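Local coordinates for protein predicted metal-dependent hydrolase of the TIM-barrel fold (Lactobacillus casei, PDB 2QPX) that is of unknown function but binds two zinc ions and is probably a metal-dependent hydrolase of the amidohydrolase family, at residues 216-221 with 256-261; 268-273 with 304-309; 33-38 with 49-54; 66-71 with 86-91. One frame throughout, in Å; residues are numbered along the deposited sequence.

Contact 1 of 4, residues 216-221 with 256-261; sequences PFIIAQ and KGLKVV
I219 and I218 of helix 204-221 pack against the turn that leads into strand 260-264. I219 CG1 lies 3.7 Å from L258 CB, and its CD1 sits 3.9 Å from K256 CB. I218 CG2 meets L258 CD1 at 3.7 Å, the two side chains crossing at a slant. L258 extends its CG opposite the backbone N (chi1 -175°), and this brings CD1 back to the helix, within 3.9 Å of I219 CG1.

Helix 204-221 and strand 260-264 belong to the TIM-barrel fold, and the turn before the strand closes helix 247-253. G257 is the C-prime residue of a Schellman motif there, with positive phi (110°). One bond of that motif runs from L258 N to F253 O.

The other contacts set aliphatic carbon on polar backbone. I219 CG1 is 3.6 Å from L258 N, and I219 CG2 is 3.6 Å from K256 O. No hydrogen bond joins the two segments. An alanine in place of I219 would probably open a gap over the turn and leave L258 CB without its main apolar neighbour here. L258 also touches Y249 and F253 of helix 247-253.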
loop_
_atom_site.group_PDB
_atom_site.type_symbol
_atom_site.label_atom_id
_atom_site.label_comp_id
_atom_site.label_asym_id
_atom_site.label_seq_id
_atom_site.Cartn_x
_atom_site.Cartn_y
_atom_site.Cartn_z
ATOM N N PRO A 216 31.982 -6.705 1.600
ATOM C CA PRO A 216 33.020 -7.516 0.927
ATOM C C PRO A 216 33.452 -8.754 1.731
ATOM O O PRO A 216 33.791 -9.783 1.144
ATOM C CB PRO A 216 34.185 -6.540 0.774
ATOM C CG PRO A 216 33.660 -5.233 1.112
ATOM C CD PRO A 216 32.387 -5.304 1.780
ATOM N N PHE A 217 33.464 -8.648 3.063
ATOM C CA PHE A 217 33.829 -9.763 3.904
ATOM C C PHE A 217 32.820 -10.909 3.776
ATOM O O PHE A 217 33.177 -12.083 3.854
ATOM C CB PHE A 217 33.918 -9.412 5.379
ATOM C CG PHE A 217 34.686 -8.153 5.717
ATOM C CD1 PHE A 217 35.722 -7.687 4.936
ATOM C CD2 PHE A 217 34.429 -7.506 6.921
ATOM C CE1 PHE A 217 36.434 -6.539 5.316
ATOM C CE2 PHE A 217 35.113 -6.350 7.269
ATOM C CZ PHE A 217 36.122 -5.901 6.476
ATOM N N ILE A 218 31.544 -10.539 3.646
ATOM C CA ILE A 218 30.452 -11.486 3.545
ATOM C C ILE A 218 30.482 -12.137 2.150
ATOM O O ILE A 218 30.362 -13.378 2.048
ATOM C CB ILE A 218 29.078 -10.814 3.836
ATOM C CG1 ILE A 218 29.068 -10.350 5.318
ATOM C CG2 ILE A 218 27.905 -11.754 3.434
ATOM C CD1 ILE A 218 27.804 -9.508 5.743
ATOM N N ILE A 219 30.649 -11.333 1.108
ATOM C CA ILE A 219 30.798 -11.827 -0.274
ATOM C C ILE A 219 31.936 -12.857 -0.323
ATOM O O ILE A 219 31.788 -13.929 -0.946
ATOM C CB ILE A 219 31.039 -10.670 -1.289
ATOM C CG1 ILE A 219 29.804 -9.770 -1.434
ATOM C CG2 ILE A 219 31.449 -11.239 -2.683
ATOM C CD1 ILE A 219 30.064 -8.428 -2.158
ATOM N N ALA A 220 33.068 -12.569 0.319
ATOM C CA ALA A 220 34.218 -13.480 0.261
ATOM C C ALA A 220 33.895 -14.838 0.875
ATOM O O ALA A 220 34.450 -15.843 0.429
ATOM C CB ALA A 220 35.445 -12.872 0.941
ATOM N N GLN A 221 32.991 -14.882 1.862
ATOM C CA GLN A 221 32.554 -16.145 2.475
ATOM C C GLN A 221 31.367 -16.796 1.753
ATOM O O GLN A 221 31.000 -17.940 2.046
ATOM C CB GLN A 221 32.211 -15.918 3.951
ATOM C CG GLN A 221 33.401 -15.548 4.796
ATOM C CD GLN A 221 33.028 -15.113 6.181
ATOM O OE1 GLN A 221 32.806 -15.955 7.062
ATOM N NE2 GLN A 221 32.929 -13.786 6.398
ATOM N N LYS A 256 28.101 -7.208 -7.221
ATOM C CA LYS A 256 29.357 -7.761 -6.744
ATOM C C LYS A 256 29.211 -9.142 -6.126
ATOM O O LYS A 256 30.182 -9.734 -5.711
ATOM C CB LYS A 256 30.004 -6.824 -5.719
ATOM C CG LYS A 256 30.367 -5.489 -6.321
ATOM C CD LYS A 256 31.253 -4.687 -5.391
ATOM C CE LYS A 256 31.987 -3.571 -6.115
ATOM N NZ LYS A 256 32.442 -2.561 -5.111
ATOM N N GLY A 257 27.978 -9.631 -6.008
ATOM C CA GLY A 257 27.766 -10.968 -5.549
ATOM C C GLY A 257 27.163 -11.092 -4.166
ATOM O O GLY A 257 26.996 -12.203 -3.696
ATOM N N LEU A 258 26.845 -9.984 -3.495
ATOM C CA LEU A 258 26.232 -10.065 -2.166
ATOM C C LEU A 258 24.814 -10.580 -2.289
ATOM O O LEU A 258 24.017 -10.034 -3.039
ATOM C CB LEU A 258 26.221 -8.697 -1.466
ATOM C CG LEU A 258 25.708 -8.666 -0.018
ATOM C CD1 LEU A 258 26.709 -9.350 0.893
ATOM C CD2 LEU A 258 25.430 -7.193 0.416
ATOM N N LYS A 259 24.539 -11.647 -1.545
ATOM C CA LYS A 259 23.203 -12.233 -1.508
ATOM C C LYS A 259 22.432 -11.641 -0.334
ATOM O O LYS A 259 22.770 -11.863 0.814
ATOM C CB LYS A 259 23.323 -13.761 -1.463
ATOM C CG LYS A 259 23.884 -14.326 -2.777
ATOM C CD LYS A 259 24.803 -15.505 -2.564
ATOM C CE LYS A 259 25.208 -16.061 -3.919
ATOM N NZ LYS A 259 25.899 -17.337 -3.828
ATOM N N VAL A 260 21.442 -10.816 -0.661
ATOM C CA VAL A 260 20.693 -10.052 0.340
ATOM C C VAL A 260 19.303 -10.669 0.465
ATOM O O VAL A 260 18.646 -10.970 -0.547
ATOM C CB VAL A 260 20.563 -8.578 -0.077
ATOM C CG1 VAL A 260 19.646 -7.771 0.874
ATOM C CG2 VAL A 260 21.955 -7.932 -0.201
ATOM N N VAL A 261 18.884 -10.878 1.712
ATOM C CA VAL A 261 17.558 -11.453 2.003
ATOM C C VAL A 261 16.748 -10.508 2.853
ATOM O O VAL A 261 17.152 -10.143 3.952
ATOM C CB VAL A 261 17.622 -12.815 2.652
ATOM C CG1 VAL A 261 16.234 -13.473 2.618
ATOM C CG2 VAL A 261 18.656 -13.707 1.959
#

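Contact 2 of 4, residues 268-273 with 304-309; sequences YHREAG and AVELAP
R270 grips E306 side-on, with two nitrogens on two oxygens. Its chain runs extended from CG to NE to reach the acid. NH2 of R270 meets OE2 of E306 at 3.0 Å in a nearly straight bond (174°). OE2 accepts through its syn lone pair and lies in the guanidinium plane. NE of R270 is closer to E306 OE1, at 2.7 Å, but this bond is bent to 136° and tilted from both planes. The two flat groups are nearly coplanar, 28° apart.

Beyond the salt bridge the backbones pack closely. G273 CA is 3.7 Å from A304 O, and A308 CB is 3.7 Å from G273 O. A CB on G273 would clash with A304 O, so the glycine permits this approach. H269 turns its ring edge to A304, with CD2 3.8 Å from A304 N. Its NE2 is hydrogen-bonded to E303 OE1 of the same chain.

These residues join the start of helix 269-278 to the loop after helix 297-304 in the TIM barrel. A methionine in place of R270 would probably leave E306 without its partner in this chain and take one salt bridge from E303 of the second subunit. E306 is buried and meets R270 and, from the second subunit, R299 and Y266, which is likely to favour its ionised form.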
loop_
_atom_site.group_PDB
_atom_site.type_symbol
_atom_site.label_atom_id
_atom_site.label_comp_id
_atom_site.label_asym_id
_atom_site.label_seq_id
_atom_site.Cartn_x
_atom_site.Cartn_y
_atom_site.Cartn_z
ATOM N N TYR A 268 5.494 -3.689 3.168
ATOM C CA TYR A 268 6.245 -3.316 1.961
ATOM C C TYR A 268 6.644 -4.531 1.128
ATOM O O TYR A 268 7.651 -4.536 0.423
ATOM C CB TYR A 268 7.478 -2.542 2.355
ATOM C CG TYR A 268 7.238 -1.358 3.250
ATOM C CD1 TYR A 268 6.611 -0.225 2.789
ATOM C CD2 TYR A 268 7.702 -1.371 4.557
ATOM C CE1 TYR A 268 6.410 0.874 3.609
ATOM C CE2 TYR A 268 7.509 -0.250 5.404
ATOM C CZ TYR A 268 6.849 0.847 4.916
ATOM O OH TYR A 268 6.648 1.950 5.731
ATOM N N HIS A 269 5.820 -5.564 1.189
ATOM C CA HIS A 269 6.048 -6.779 0.411
ATOM C C HIS A 269 5.934 -6.590 -1.109
ATOM O O HIS A 269 6.684 -7.248 -1.834
ATOM C CB HIS A 269 5.161 -7.908 0.944
ATOM C CG HIS A 269 3.730 -7.528 1.036
ATOM N ND1 HIS A 269 3.246 -6.704 2.029
ATOM C CD2 HIS A 269 2.698 -7.746 0.174
ATOM C CE1 HIS A 269 1.962 -6.465 1.790
ATOM N NE2 HIS A 269 1.602 -7.108 0.680
ATOM N N ARG A 270 5.094 -5.685 -1.611
ATOM C CA ARG A 270 5.087 -5.415 -3.056
ATOM C C ARG A 270 6.418 -4.768 -3.453
ATOM O O ARG A 270 6.958 -5.010 -4.505
ATOM C CB ARG A 270 3.913 -4.527 -3.495
ATOM C CG ARG A 270 2.575 -5.255 -3.639
ATOM C CD ARG A 270 1.419 -4.321 -4.100
ATOM N NE ARG A 270 0.248 -5.089 -4.593
ATOM C CZ ARG A 270 -1.017 -4.677 -4.554
ATOM N NH1 ARG A 270 -1.356 -3.556 -3.927
ATOM N NH2 ARG A 270 -1.964 -5.420 -5.094
ATOM N N GLU A 271 6.934 -3.913 -2.597
ATOM C CA GLU A 271 8.197 -3.237 -2.868
ATOM C C GLU A 271 9.324 -4.262 -2.900
ATOM O O GLU A 271 10.181 -4.217 -3.790
ATOM C CB GLU A 271 8.459 -2.107 -1.846
ATOM C CG GLU A 271 7.576 -0.867 -1.956
ATOM C CD GLU A 271 6.187 -0.987 -1.375
ATOM O OE1 GLU A 271 5.782 -2.024 -0.834
ATOM O OE2 GLU A 271 5.463 0.039 -1.478
ATOM N N ALA A 272 9.341 -5.180 -1.935
ATOM C CA ALA A 272 10.360 -6.215 -1.882
ATOM C C ALA A 272 10.320 -7.101 -3.122
ATOM O O ALA A 272 11.345 -7.387 -3.682
ATOM C CB ALA A 272 10.182 -7.083 -0.611
ATOM N N GLY A 273 9.131 -7.508 -3.562
ATOM C CA GLY A 273 9.000 -8.343 -4.747
ATOM C C GLY A 273 9.418 -7.625 -6.012
ATOM O O GLY A 273 10.051 -8.218 -6.895
ATOM N N ALA A 304 2.751 -10.110 -2.849
ATOM C CA ALA A 304 4.210 -10.238 -2.827
ATOM C C ALA A 304 4.800 -10.776 -4.128
ATOM O O ALA A 304 5.912 -10.413 -4.492
ATOM C CB ALA A 304 4.647 -11.126 -1.629
ATOM N N VAL A 305 4.071 -11.653 -4.807
ATOM C CA VAL A 305 4.572 -12.293 -6.028
ATOM C C VAL A 305 4.005 -11.736 -7.334
ATOM O O VAL A 305 4.176 -12.327 -8.401
ATOM C CB VAL A 305 4.367 -13.834 -5.952
ATOM C CG1 VAL A 305 5.141 -14.435 -4.775
ATOM C CG2 VAL A 305 2.894 -14.247 -5.912
ATOM N N GLU A 306 3.341 -10.589 -7.291
ATOM C CA GLU A 306 2.826 -9.976 -8.526
ATOM C C GLU A 306 3.924 -9.729 -9.559
ATOM O O GLU A 306 3.712 -9.962 -10.758
ATOM C CB GLU A 306 2.074 -8.676 -8.171
ATOM C CG GLU A 306 0.757 -8.956 -7.518
ATOM C CD GLU A 306 0.090 -7.761 -6.882
ATOM O OE1 GLU A 306 0.717 -6.690 -6.755
ATOM O OE2 GLU A 306 -1.111 -7.889 -6.496
ATOM N N LEU A 307 5.099 -9.283 -9.115
ATOM C CA LEU A 307 6.233 -9.039 -9.995
ATOM C C LEU A 307 7.443 -9.900 -9.719
ATOM O O LEU A 307 8.296 -10.008 -10.548
ATOM C CB LEU A 307 6.707 -7.579 -9.903
ATOM C CG LEU A 307 5.740 -6.483 -10.338
ATOM C CD1 LEU A 307 6.385 -5.103 -10.161
ATOM C CD2 LEU A 307 5.256 -6.694 -11.759
ATOM N N ALA A 308 7.564 -10.488 -8.540
ATOM C CA ALA A 308 8.778 -11.219 -8.211
ATOM C C ALA A 308 8.914 -12.491 -9.022
ATOM O O ALA A 308 7.919 -13.170 -9.304
ATOM C CB ALA A 308 8.744 -11.641 -6.703
ATOM N N PRO A 309 10.154 -12.938 -9.228
ATOM C CA PRO A 309 10.327 -14.325 -9.655
ATOM C C PRO A 309 9.974 -15.265 -8.497
ATOM O O PRO A 309 10.326 -15.001 -7.355
ATOM C CB PRO A 309 11.821 -14.420 -9.951
ATOM C CG PRO A 309 12.300 -12.999 -10.054
ATOM C CD PRO A 309 11.451 -12.273 -9.080
#

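Contact 3 of 4, residues 33-38 with 49-54; sequences RLAQVS and DTKNRL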
loop_
_atom_site.group_PDB
_atom_site.type_symbol
_atom_site.label_atom_id
_atom_site.label_comp_id
_atom_site.label_asym_id
_atom_site.label_seq_id
_atom_site.Cartn_x
_atom_site.Cartn_y
_atom_site.Cartn_z
ATOM N N ARG A 33 2.740 -16.667 28.040
ATOM C CA ARG A 33 3.924 -16.602 27.171
ATOM C C ARG A 33 3.559 -16.756 25.700
ATOM O O ARG A 33 4.166 -16.124 24.825
ATOM C CB ARG A 33 5.026 -17.607 27.578
ATOM C CG ARG A 33 5.691 -17.301 28.931
ATOM C CD ARG A 33 6.543 -16.019 28.948
ATOM N NE ARG A 33 7.703 -16.019 28.033
ATOM C CZ ARG A 33 8.936 -16.411 28.339
ATOM N NH1 ARG A 33 9.242 -16.860 29.544
ATOM N NH2 ARG A 33 9.888 -16.309 27.442
ATOM N N LEU A 34 2.607 -17.611 25.393
ATOM C CA LEU A 34 2.086 -17.748 24.046
ATOM C C LEU A 34 1.453 -16.421 23.585
ATOM O O LEU A 34 1.685 -15.949 22.467
ATOM C CB LEU A 34 1.038 -18.885 23.955
ATOM C CG LEU A 34 1.583 -20.283 23.765
ATOM C CD1 LEU A 34 0.510 -21.379 24.108
ATOM C CD2 LEU A 34 2.183 -20.466 22.324
ATOM N N ALA A 35 0.639 -15.824 24.442
ATOM C CA ALA A 35 0.052 -14.518 24.126
ATOM C C ALA A 35 1.130 -13.465 23.900
ATOM O O ALA A 35 1.096 -12.729 22.917
ATOM C CB ALA A 35 -0.944 -14.094 25.220
ATOM N N GLN A 36 2.121 -13.420 24.774
ATOM C CA GLN A 36 3.137 -12.380 24.705
ATOM C C GLN A 36 3.959 -12.518 23.408
ATOM O O GLN A 36 4.271 -11.493 22.784
ATOM C CB GLN A 36 4.014 -12.396 25.962
ATOM C CG GLN A 36 3.244 -11.934 27.200
ATOM C CD GLN A 36 3.895 -12.317 28.547
ATOM O OE1 GLN A 36 4.829 -13.086 28.581
ATOM N NE2 GLN A 36 3.372 -11.770 29.655
ATOM N N VAL A 37 4.246 -13.751 22.949
ATOM C CA VAL A 37 5.044 -13.921 21.759
ATOM C C VAL A 37 4.231 -13.773 20.461
ATOM O O VAL A 37 4.807 -13.604 19.381
ATOM C CB VAL A 37 5.843 -15.255 21.801
ATOM C CG1 VAL A 37 4.977 -16.449 21.391
ATOM C CG2 VAL A 37 7.106 -15.135 20.902
ATOM N N SER A 38 2.900 -13.758 20.577
ATOM C CA SER A 38 2.012 -13.668 19.427
ATOM C C SER A 38 1.922 -12.276 18.824
ATOM O O SER A 38 1.208 -12.083 17.831
ATOM C CB SER A 38 0.603 -14.142 19.796
ATOM O OG SER A 38 -0.076 -13.195 20.600
ATOM N N ASP A 49 -5.799 -7.066 25.195
ATOM C CA ASP A 49 -5.879 -6.599 23.802
ATOM C C ASP A 49 -5.127 -7.539 22.849
ATOM O O ASP A 49 -5.605 -7.869 21.778
ATOM C CB ASP A 49 -5.333 -5.175 23.693
ATOM C CG ASP A 49 -6.138 -4.137 24.491
ATOM O OD1 ASP A 49 -7.216 -4.412 25.019
ATOM O OD2 ASP A 49 -5.657 -2.997 24.592
ATOM N N THR A 50 -3.919 -7.974 23.245
ATOM C CA THR A 50 -3.188 -8.945 22.471
ATOM C C THR A 50 -4.019 -10.207 22.246
ATOM O O THR A 50 -4.000 -10.784 21.165
ATOM C CB THR A 50 -1.852 -9.265 23.162
ATOM O OG1 THR A 50 -1.048 -8.074 23.128
ATOM C CG2 THR A 50 -1.119 -10.475 22.487
ATOM N N LYS A 51 -4.741 -10.636 23.273
ATOM C CA LYS A 51 -5.558 -11.862 23.197
ATOM C C LYS A 51 -6.811 -11.696 22.334
ATOM O O LYS A 51 -7.496 -12.667 22.037
ATOM C CB LYS A 51 -5.911 -12.366 24.603
ATOM C CG LYS A 51 -4.727 -12.945 25.340
ATOM C CD LYS A 51 -5.103 -13.454 26.734
ATOM C CE LYS A 51 -3.930 -14.111 27.420
ATOM N NZ LYS A 51 -4.218 -14.398 28.855
ATOM N N ASN A 52 -7.085 -10.457 21.910
ATOM C CA ASN A 52 -8.157 -10.172 20.995
ATOM C C ASN A 52 -7.700 -9.967 19.552
ATOM O O ASN A 52 -8.450 -9.456 18.704
ATOM C CB ASN A 52 -9.017 -8.990 21.520
ATOM C CG ASN A 52 -10.009 -9.426 22.580
ATOM O OD1 ASN A 52 -9.962 -8.962 23.717
ATOM N ND2 ASN A 52 -10.892 -10.319 22.217
ATOM N N ARG A 53 -6.492 -10.402 19.247
ATOM C CA ARG A 53 -5.977 -10.546 17.893
ATOM C C ARG A 53 -6.109 -11.977 17.474
ATOM O O ARG A 53 -6.080 -12.882 18.325
ATOM C CB ARG A 53 -4.501 -10.155 17.839
ATOM C CG ARG A 53 -4.236 -8.728 18.323
ATOM C CD ARG A 53 -2.764 -8.400 18.395
ATOM N NE ARG A 53 -2.109 -8.407 17.101
ATOM C CZ ARG A 53 -1.247 -9.315 16.654
ATOM N NH1 ARG A 53 -0.934 -10.401 17.335
ATOM N NH2 ARG A 53 -0.670 -9.120 15.500
ATOM N N LEU A 54 -6.147 -12.207 16.168
ATOM C CA LEU A 54 -6.309 -13.547 15.650
ATOM C C LEU A 54 -5.103 -14.461 15.915
ATOM O O LEU A 54 -5.294 -15.677 16.145
ATOM C CB LEU A 54 -6.625 -13.510 14.154
ATOM C CG LEU A 54 -7.194 -14.803 13.560
ATOM C CD1 LEU A 54 -8.512 -15.216 14.289
ATOM C CD2 LEU A 54 -7.479 -14.664 12.056
HETATM O O HOH W 1 -2.250 -11.990 19.374
#
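Water 1 is gripped by S38, T50 and R53 and links the two segments. It donates to S38 OG at 2.8 Å and to T50 O, and accepts from R53 NH1. That same NH1 also donates to S38 O at 2.8 Å. The bond is bent to 131° and comes from above the carbonyl plane.

A35 O takes two donors from S38. The hydroxyl OG of S38 donates to it at 2.6 Å, and S38 N donates to it as well. The hydroxyl stands between the backbone N and the carbonyl carbon of S38 (chi1 74°), which turns it back onto the last turn of the helix.

The methyl of T50 closes on the same spot. CG2 of T50 is 3.2 Å from A35 O and 3.5 Å from S38 OG.

The contact ties the C-terminal end of helix 30-37 to a type I beta turn, T50 to R53, on the way to helix 54-66.

A35 CB rests on the extended chain of K51, 3.7 Å from its CE. The ammonium of K51 goes on to a salt bridge with D32. R53 bends at chi3 (65°), and its other nitrogens look outside the two segments: NE bonds to L307 O of the third subunit, and NH2 makes a weak bond to L292 O.

Contact 4 of 4, residues 66-71 with 86-91; sequences FALDAN and NHRIFG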
loop_
_atom_site.group_PDB
_atom_site.type_symbol
_atom_site.label_atom_id
_atom_site.label_comp_id
_atom_site.label_asym_id
_atom_site.label_seq_id
_atom_site.Cartn_x
_atom_site.Cartn_y
_atom_site.Cartn_z
ATOM N N PHE A 66 -2.394 -30.415 18.909
ATOM C CA PHE A 66 -1.234 -31.241 19.127
ATOM C C PHE A 66 -0.974 -31.580 20.605
ATOM O O PHE A 66 0.035 -32.237 20.896
ATOM C CB PHE A 66 -0.024 -30.526 18.510
ATOM C CG PHE A 66 -0.101 -30.458 17.023
ATOM C CD1 PHE A 66 0.165 -31.583 16.240
ATOM C CD2 PHE A 66 -0.445 -29.274 16.376
ATOM C CE1 PHE A 66 0.072 -31.532 14.869
ATOM C CE2 PHE A 66 -0.510 -29.217 15.003
ATOM C CZ PHE A 66 -0.248 -30.327 14.245
ATOM N N ALA A 67 -1.868 -31.180 21.506
ATOM C CA ALA A 67 -1.663 -31.298 22.952
ATOM C C ALA A 67 -1.242 -32.720 23.379
ATOM O O ALA A 67 -1.811 -33.714 22.909
ATOM C CB ALA A 67 -2.919 -30.927 23.723
ATOM N N LEU A 68 -0.248 -32.793 24.263
ATOM C CA LEU A 68 0.084 -34.042 24.918
ATOM C C LEU A 68 -1.104 -34.627 25.683
ATOM O O LEU A 68 -1.369 -35.842 25.599
ATOM C CB LEU A 68 1.248 -33.864 25.877
ATOM C CG LEU A 68 2.575 -33.419 25.264
ATOM C CD1 LEU A 68 3.622 -33.344 26.375
ATOM C CD2 LEU A 68 3.038 -34.329 24.103
ATOM N N ASP A 69 -1.756 -33.768 26.458
ATOM C CA ASP A 69 -2.901 -34.094 27.324
ATOM C C ASP A 69 -4.054 -33.177 26.931
ATOM O O ASP A 69 -4.081 -31.965 27.242
ATOM C CB ASP A 69 -2.503 -33.937 28.796
ATOM C CG ASP A 69 -3.637 -34.243 29.764
ATOM O OD1 ASP A 69 -4.735 -34.580 29.302
ATOM O OD2 ASP A 69 -3.405 -34.121 30.988
ATOM N N ALA A 70 -5.015 -33.766 26.211
ATOM C CA ALA A 70 -6.192 -33.065 25.720
ATOM C C ALA A 70 -6.963 -32.378 26.837
ATOM O O ALA A 70 -7.658 -31.390 26.614
ATOM C CB ALA A 70 -7.117 -34.048 25.017
ATOM N N ASN A 71 -6.806 -32.878 28.047
ATOM C CA ASN A 71 -7.504 -32.314 29.189
ATOM C C ASN A 71 -6.742 -31.189 29.866
ATOM O O ASN A 71 -7.288 -30.505 30.728
ATOM C CB ASN A 71 -7.794 -33.407 30.212
ATOM C CG ASN A 71 -8.572 -34.582 29.611
ATOM O OD1 ASN A 71 -9.479 -34.403 28.785
ATOM N ND2 ASN A 71 -8.201 -35.788 30.015
ATOM N N ASN A 86 7.218 -30.883 20.499
ATOM C CA ASN A 86 7.959 -30.252 19.393
ATOM C C ASN A 86 8.047 -31.169 18.164
ATOM O O ASN A 86 7.792 -30.747 17.036
ATOM C CB ASN A 86 9.334 -29.767 19.855
ATOM C CG ASN A 86 9.261 -28.433 20.567
ATOM O OD1 ASN A 86 9.309 -27.380 19.929
ATOM N ND2 ASN A 86 9.110 -28.458 21.893
ATOM N N HIS A 87 8.402 -32.444 18.376
ATOM C CA HIS A 87 8.478 -33.380 17.272
ATOM C C HIS A 87 7.139 -33.473 16.520
ATOM O O HIS A 87 7.113 -33.585 15.310
ATOM C CB HIS A 87 8.939 -34.769 17.748
ATOM C CG HIS A 87 10.417 -34.935 17.854
ATOM N ND1 HIS A 87 11.199 -34.147 18.664
ATOM C CD2 HIS A 87 11.246 -35.863 17.313
ATOM C CE1 HIS A 87 12.460 -34.546 18.577
ATOM N NE2 HIS A 87 12.516 -35.586 17.757
ATOM N N ARG A 88 6.032 -33.448 17.252
ATOM C CA ARG A 88 4.710 -33.558 16.612
ATOM C C ARG A 88 4.436 -32.395 15.664
ATOM O O ARG A 88 4.006 -32.596 14.535
ATOM C CB ARG A 88 3.597 -33.559 17.654
ATOM C CG ARG A 88 3.432 -34.797 18.437
ATOM C CD ARG A 88 2.246 -34.655 19.396
ATOM N NE ARG A 88 2.078 -35.878 20.136
ATOM C CZ ARG A 88 1.129 -36.075 21.027
ATOM N NH1 ARG A 88 0.226 -35.146 21.293
ATOM N NH2 ARG A 88 1.075 -37.251 21.636
ATOM N N ILE A 89 4.781 -31.185 16.104
ATOM C CA ILE A 89 4.495 -29.986 15.311
ATOM C C ILE A 89 5.467 -29.852 14.159
ATOM O O ILE A 89 5.056 -29.688 13.017
ATOM C CB ILE A 89 4.447 -28.731 16.198
ATOM C CG1 ILE A 89 3.259 -28.821 17.146
ATOM C CG2 ILE A 89 4.407 -27.401 15.347
ATOM C CD1 ILE A 89 3.201 -27.760 18.246
ATOM N N PHE A 90 6.770 -29.888 14.445
ATOM C CA PHE A 90 7.759 -29.769 13.371
ATOM C C PHE A 90 7.583 -30.874 12.341
ATOM O O PHE A 90 7.700 -30.638 11.141
ATOM C CB PHE A 90 9.182 -29.691 13.911
ATOM C CG PHE A 90 9.505 -28.348 14.558
ATOM C CD1 PHE A 90 9.920 -27.289 13.786
ATOM C CD2 PHE A 90 9.399 -28.151 15.946
ATOM C CE1 PHE A 90 10.187 -26.058 14.372
ATOM C CE2 PHE A 90 9.700 -26.911 16.543
ATOM C CZ PHE A 90 10.095 -25.855 15.721
ATOM N N GLY A 91 7.292 -32.106 12.807
ATOM C CA GLY A 91 7.094 -33.236 11.903
ATOM C C GLY A 91 5.837 -33.094 11.082
ATOM O O GLY A 91 5.846 -33.407 9.899
HETATM O O HOH W 2 -1.448 -37.117 23.163
#
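R88 holds its chain fully extended, with chi2 and chi3 near 180°, and so carries its guanidinium from helix 79-92 to the backbone of F66 and A67. F66 sets its CG opposite its own carbonyl carbon (chi1 -68°), and its ring comes to lie against I89. The loop after helix 54-66 is held in this way against helix 79-92, the next helix in the chain.

NH1 of R88 bonds to F66 O at 2.9 Å. F66 O lies in the guanidinium plane, but the donor stands above the carbonyl plane of F66. The same nitrogen makes a second, weak bond to A67 O at 3.0 Å. One NH1 thus reaches two successive carbonyls, the second weakly. Water 2 adds a bridge, accepting from R88 NH2 at 3.0 Å and donating to L68 O at 2.8 Å.

L68 covers one guanidinium face, its CD2 4.0 Å from R88 CZ and over the centre of the group. Further along the loop D69 OD1 accepts from N71 N, an Asx turn.

The apolar half lies deeper. H92 meets the F66 ring edge-to-face, and Y85 packs on F66 too. I89 also touches P323. I89 lies over one face of the F66 ring in a CH-pi contact: its CG1 is 4.1 Å from the ring centroid, 26° off the normal and displaced toward the rim.

How the contacts relate
The four contacts lie in series along the chain, in the order 3, 4, 1, 2, and none touches another. Contacts 1 and 2 are neighbours in the barrel: strand 260-264 is followed by helix 269-278, and their nearest atoms are about 8 Å apart. Contacts 3 and 4 also come within about 8 Å, nearest atoms, with helix 54-66 running from one to the other. Contact 1 lies across the chain's centre from both. Contacts 2 and 3 come near zinc ligands, while 1 and 4 lie away from the site. The side chain of H269 is about 8 Å from that of zinc ligand H264, and the side chain of R53 is about 12 Å from that of D318. Contacts 2 and 3 both touch the third subunit.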